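PDB 7ABB: SalCYP truncation from Salinispora tropica, which is a member of the cytochrome P450 family, a mainly helical protein that carries a heme group. Local coordinates for residues A[56-65]-A[284-294]. Numbering follows the deposited sequence.
Sequences FRDEDTFSVS and PGRLATREGAG. With HEC (heme c), chain B.
Arg286 reaches past Phe62 and Val64 to the heme, and all five N-H groups of its guanidinium have an acceptor. NH1 gives one hydrogen to heme O1A and another to Gly285 O, the second bond 3.0 Å long and lying in the guanidinium plane. NH2 bonds heme O2A at 2.9 Å and also water 1, which lies within hydrogen-bonding reach of Phe56 O and Glu59 OE2. NE goes to water 3, a bridge to Phe62 O. A bend at chi2 (-68°) turns the chain toward the propionate, where NH1 and NH2 take one oxygen each; Arg92 binds the heme as well. Val64 CG1 sits over one guanidinium face, toward its rim, 3.4 Å above the plane, while the Phe56 ring stands almost perpendicular to it (87°) and meets Pro284 CG with its edge.

Behind the arginine, strands 62-63 and 285-288 pair antiparallel at the margin of the mixed beta sheet of the P450 fold, with 62-63 outermost. Ser63 and Leu287 form the hydrogen-bonded pair, each N donating to the other's O at 2.9 Å, and Phe62 faces Ala288 in the neighbouring non-hydrogen-bonded pair. Beyond the strands, Thr289 N also donates to Thr61 O, and its hydroxyl donates to Asp60 O at 2.6 Å, in the carbonyl plane on a lone pair.

The Thr61 hydroxyl both gives and receives: it donates to Asp58 OD2 and accepts from Arg290 NE at 2.9 Å. With OG1 beside the backbone N (chi1 -61°), the methyl CG2 lies anti to that N and presses on Ala293 CB, a tight 3.5 Å. Asp58 OD2 and Arg290 NH2 stay beyond salt-bridge distance; water 2 donates to the carboxylate and accepts a weak bond from that NH2.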
loop_
_atom_site.group_PDB
_atom_site.type_symbol
_atom_site.label_atom_id
_atom_site.label_comp_id
_atom_site.label_asym_id
_atom_site.label_seq_id
_atom_site.Cartn_x
_atom_site.Cartn_y
_atom_site.Cartn_z
ATOM N N PHE A 56 11.056 -10.232 -8.272
ATOM C CA PHE A 56 11.082 -8.781 -8.099
ATOM C C PHE A 56 12.449 -8.207 -8.424
ATOM O O PHE A 56 12.540 -7.053 -8.865
ATOM C CB PHE A 56 10.725 -8.403 -6.655
ATOM C CG PHE A 56 9.239 -8.262 -6.373
ATOM C CD1 PHE A 56 8.465 -7.305 -7.016
ATOM C CD2 PHE A 56 8.629 -9.062 -5.417
ATOM C CE1 PHE A 56 7.096 -7.164 -6.712
ATOM C CE2 PHE A 56 7.294 -8.926 -5.124
ATOM C CZ PHE A 56 6.515 -7.989 -5.761
ATOM N N ARG A 57 13.517 -8.959 -8.177
ATOM C CA ARG A 57 14.878 -8.459 -8.326
ATOM C C ARG A 57 15.506 -8.749 -9.682
ATOM O O ARG A 57 16.651 -8.353 -9.894
ATOM C CB ARG A 57 15.774 -9.036 -7.224
ATOM C CG ARG A 57 15.417 -8.492 -5.855
ATOM C CD ARG A 57 16.073 -9.301 -4.736
ATOM N NE ARG A 57 15.605 -8.801 -3.438
ATOM C CZ ARG A 57 15.571 -9.525 -2.322
ATOM N NH1 ARG A 57 15.984 -10.793 -2.333
ATOM N NH2 ARG A 57 15.120 -8.986 -1.195
ATOM N N ASP A 58 14.801 -9.418 -10.601
ATOM C CA ASP A 58 15.353 -9.770 -11.923
ATOM C C ASP A 58 14.385 -9.259 -12.988
ATOM O O ASP A 58 13.592 -10.012 -13.546
ATOM C CB ASP A 58 15.567 -11.260 -12.023
ATOM C CG ASP A 58 16.131 -11.693 -13.346
ATOM O OD1 ASP A 58 16.492 -10.811 -14.149
ATOM O OD2 ASP A 58 16.206 -12.930 -13.576
ATOM N N GLU A 59 14.474 -7.966 -13.292
ATOM C CA GLU A 59 13.592 -7.381 -14.294
ATOM C C GLU A 59 13.934 -7.804 -15.722
ATOM O O GLU A 59 13.091 -7.654 -16.606
ATOM C CB GLU A 59 13.634 -5.859 -14.205
ATOM C CG GLU A 59 13.126 -5.363 -12.900
ATOM C CD GLU A 59 13.018 -3.862 -12.848
ATOM O OE1 GLU A 59 13.824 -3.159 -13.507
ATOM O OE2 GLU A 59 12.114 -3.403 -12.132
ATOM N N ASP A 60 15.123 -8.350 -15.970
ATOM C CA ASP A 60 15.414 -8.837 -17.317
ATOM C C ASP A 60 14.658 -10.130 -17.607
ATOM O O ASP A 60 14.434 -10.474 -18.771
ATOM C CB ASP A 60 16.916 -9.060 -17.502
ATOM C CG ASP A 60 17.733 -7.774 -17.425
ATOM O OD1 ASP A 60 17.173 -6.655 -17.575
ATOM O OD2 ASP A 60 18.960 -7.902 -17.243
ATOM N N THR A 61 14.276 -10.871 -16.565
ATOM C CA THR A 61 13.474 -12.075 -16.732
ATOM C C THR A 61 11.993 -11.806 -16.503
ATOM O O THR A 61 11.144 -12.403 -17.186
ATOM C CB THR A 61 13.941 -13.152 -15.738
ATOM O OG1 THR A 61 15.308 -13.480 -15.991
ATOM C CG2 THR A 61 13.084 -14.419 -15.795
ATOM N N PHE A 62 11.681 -10.932 -15.549
ATOM C CA PHE A 62 10.319 -10.594 -15.139
ATOM C C PHE A 62 10.103 -9.097 -15.392
ATOM O O PHE A 62 10.372 -8.273 -14.518
ATOM C CB PHE A 62 10.099 -10.939 -13.669
ATOM C CG PHE A 62 10.188 -12.411 -13.365
ATOM C CD1 PHE A 62 9.088 -13.219 -13.530
ATOM C CD2 PHE A 62 11.371 -12.968 -12.910
ATOM C CE1 PHE A 62 9.157 -14.575 -13.217
ATOM C CE2 PHE A 62 11.441 -14.332 -12.602
ATOM C CZ PHE A 62 10.335 -15.116 -12.767
ATOM N N SER A 63 9.606 -8.771 -16.581
ATOM C CA SER A 63 9.483 -7.393 -17.041
ATOM C C SER A 63 8.236 -6.716 -16.477
ATOM O O SER A 63 7.198 -7.351 -16.268
ATOM C CB SER A 63 9.418 -7.387 -18.559
ATOM O OG SER A 63 9.211 -6.066 -19.027
ATOM N N VAL A 64 8.349 -5.404 -16.238
ATOM C CA VAL A 64 7.173 -4.586 -15.913
ATOM C C VAL A 64 6.553 -3.962 -17.157
ATOM O O VAL A 64 5.423 -3.457 -17.090
ATOM C CB VAL A 64 7.475 -3.443 -14.919
ATOM C CG1 VAL A 64 8.113 -3.974 -13.625
ATOM C CG2 VAL A 64 8.334 -2.359 -15.544
ATOM N N SER A 65 7.268 -3.938 -18.273
ATOM C CA SER A 65 6.762 -3.302 -19.485
ATOM C C SER A 65 5.667 -4.142 -20.135
ATOM O O SER A 65 5.933 -5.207 -20.689
ATOM C CB SER A 65 7.904 -3.066 -20.477
ATOM O OG SER A 65 8.794 -2.071 -19.997
ATOM N N PRO A 284 1.512 -7.936 -7.366
ATOM C CA PRO A 284 2.119 -7.336 -8.561
ATOM C C PRO A 284 2.355 -8.379 -9.643
ATOM O O PRO A 284 2.719 -9.523 -9.369
ATOM C CB PRO A 284 3.434 -6.758 -8.035
ATOM C CG PRO A 284 3.174 -6.482 -6.603
ATOM C CD PRO A 284 2.286 -7.624 -6.155
ATOM N N GLY A 285 2.154 -7.956 -10.886
ATOM C CA GLY A 285 2.343 -8.804 -12.046
ATOM C C GLY A 285 3.599 -8.442 -12.811
ATOM O O GLY A 285 4.077 -7.316 -12.757
ATOM N N ARG A 286 4.143 -9.449 -13.485
ATOM C CA ARG A 286 5.280 -9.289 -14.383
ATOM C C ARG A 286 5.062 -10.143 -15.623
ATOM O O ARG A 286 4.311 -11.121 -15.616
ATOM C CB ARG A 286 6.582 -9.714 -13.697
ATOM C CG ARG A 286 6.928 -8.937 -12.424
ATOM C CD ARG A 286 7.257 -7.541 -12.732
ATOM N NE ARG A 286 7.877 -6.778 -11.646
ATOM C CZ ARG A 286 7.219 -5.982 -10.800
ATOM N NH1 ARG A 286 5.900 -5.889 -10.871
ATOM N NH2 ARG A 286 7.906 -5.258 -9.922
ATOM N N LEU A 287 5.814 -9.818 -16.673
ATOM C CA LEU A 287 5.819 -10.577 -17.913
ATOM C C LEU A 287 7.124 -11.375 -18.033
ATOM O O LEU A 287 8.210 -10.790 -18.044
ATOM C CB LEU A 287 5.652 -9.631 -19.097
ATOM C CG LEU A 287 5.734 -10.280 -20.471
ATOM C CD1 LEU A 287 4.605 -11.288 -20.635
ATOM C CD2 LEU A 287 5.680 -9.206 -21.551
ATOM N N ALA A 288 7.021 -12.698 -18.143
ATOM C CA ALA A 288 8.216 -13.523 -18.301
ATOM C C ALA A 288 8.824 -13.299 -19.681
ATOM O O ALA A 288 8.130 -13.374 -20.699
ATOM C CB ALA A 288 7.881 -15.005 -18.117
ATOM N N THR A 289 10.137 -13.057 -19.726
ATOM C CA THR A 289 10.819 -12.812 -20.988
ATOM C C THR A 289 11.504 -14.050 -21.556
ATOM O O THR A 289 11.964 -14.018 -22.703
ATOM C CB THR A 289 11.913 -11.744 -20.853
ATOM O OG1 THR A 289 12.897 -12.223 -19.933
ATOM C CG2 THR A 289 11.327 -10.422 -20.331
ATOM N N ARG A 290 11.593 -15.125 -20.771
ATOM C CA ARG A 290 12.407 -16.249 -21.201
ATOM C C ARG A 290 11.881 -17.547 -20.612
ATOM O O ARG A 290 11.186 -17.570 -19.594
ATOM C CB ARG A 290 13.883 -16.064 -20.823
ATOM C CG ARG A 290 14.127 -15.821 -19.349
ATOM C CD ARG A 290 15.628 -15.860 -19.022
ATOM N NE ARG A 290 15.824 -15.866 -17.572
ATOM C CZ ARG A 290 15.828 -16.963 -16.811
ATOM N NH1 ARG A 290 15.660 -18.162 -17.356
ATOM N NH2 ARG A 290 16.009 -16.865 -15.498
ATOM N N GLU A 291 12.254 -18.622 -21.296
ATOM C CA GLU A 291 11.931 -19.970 -20.846
ATOM C C GLU A 291 12.524 -20.229 -19.472
ATOM O O GLU A 291 13.672 -19.877 -19.192
ATOM C CB GLU A 291 12.482 -20.971 -21.850
ATOM C CG GLU A 291 12.304 -22.435 -21.442
ATOM C CD GLU A 291 10.868 -22.901 -21.523
ATOM O OE1 GLU A 291 10.002 -22.138 -21.990
ATOM O OE2 GLU A 291 10.599 -24.054 -21.122
ATOM N N GLY A 292 11.743 -20.900 -18.630
ATOM C CA GLY A 292 12.192 -21.289 -17.317
ATOM C C GLY A 292 12.175 -20.187 -16.296
ATOM O O GLY A 292 12.796 -20.336 -15.239
ATOM N N ALA A 293 11.506 -19.075 -16.580
ATOM C CA ALA A 293 11.408 -18.005 -15.602
ATOM C C ALA A 293 10.768 -18.529 -14.325
ATOM O O ALA A 293 9.663 -19.087 -14.354
ATOM C CB ALA A 293 10.592 -16.837 -16.160
ATOM N N GLY A 294 11.459 -18.323 -13.207
ATOM C CA GLY A 294 10.961 -18.777 -11.928
ATOM C C GLY A 294 10.959 -20.275 -11.792
ATOM O O GLY A 294 10.338 -20.799 -10.861
HETATM FE FE HEC B . 3.489 1.802 -2.443
HETATM C CHA HEC B . 5.035 0.661 -5.298
HETATM C CHB HEC B . 3.007 -1.451 -1.485
HETATM C CHC HEC B . 1.981 2.917 0.427
HETATM C CHD HEC B . 3.642 5.010 -3.576
HETATM N NA HEC B . 3.914 -0.002 -3.237
HETATM C C1A HEC B . 4.608 -0.284 -4.414
HETATM C C2A HEC B . 4.798 -1.709 -4.591
HETATM C C3A HEC B . 4.234 -2.276 -3.509
HETATM C C4A HEC B . 3.683 -1.240 -2.670
HETATM C CMA HEC B . 4.122 -3.775 -3.178
HETATM C CAA HEC B . 5.549 -2.424 -5.770
HETATM C CBA HEC B . 4.659 -2.745 -6.966
HETATM C CGA HEC B . 5.467 -3.481 -8.021
HETATM O O1A HEC B . 4.866 -3.687 -9.101
HETATM O O2A HEC B . 6.647 -3.824 -7.749
HETATM N NB HEC B . 2.607 0.914 -0.872
HETATM C C1B HEC B . 2.550 -0.446 -0.633
HETATM C C2B HEC B . 1.956 -0.632 0.657
HETATM C C3B HEC B . 1.699 0.576 1.192
HETATM C C4B HEC B . 2.076 1.562 0.240
HETATM C CMB HEC B . 1.748 -2.044 1.241
HETATM C CAB HEC B . 1.072 1.021 2.488
HETATM C CBB HEC B . 0.962 -0.009 3.565
HETATM N NC HEC B . 2.897 3.621 -1.741
HETATM C C1C HEC B . 2.378 3.859 -0.490
HETATM C C2C HEC B . 2.277 5.280 -0.288
HETATM C C3C HEC B . 2.745 5.896 -1.397
HETATM C C4C HEC B . 3.118 4.849 -2.320
HETATM C CMC HEC B . 1.753 5.917 1.000
HETATM C CAC HEC B . 2.849 7.386 -1.761
HETATM C CBC HEC B . 2.834 8.436 -0.650
HETATM N ND HEC B . 4.176 2.646 -4.117
HETATM C C1D HEC B . 4.135 4.018 -4.363
HETATM C C2D HEC B . 4.746 4.256 -5.633
HETATM C C3D HEC B . 5.177 2.944 -6.188
HETATM C C4D HEC B . 4.804 1.992 -5.165
HETATM C CMD HEC B . 4.898 5.630 -6.298
HETATM C CAD HEC B . 5.875 2.661 -7.530
HETATM C CBD HEC B . 7.363 2.670 -7.283
HETATM C CGD HEC B . 8.103 2.293 -8.552
HETATM O O1D HEC B . 9.330 2.523 -8.622
HETATM O O2D HEC B . 7.441 1.769 -9.470
HETATM O O HOH W 1 10.809 -5.267 -10.772
HETATM O O HOH W 2 18.316 -14.753 -15.094
HETATM O O HOH W 3 10.593 -7.881 -11.803
#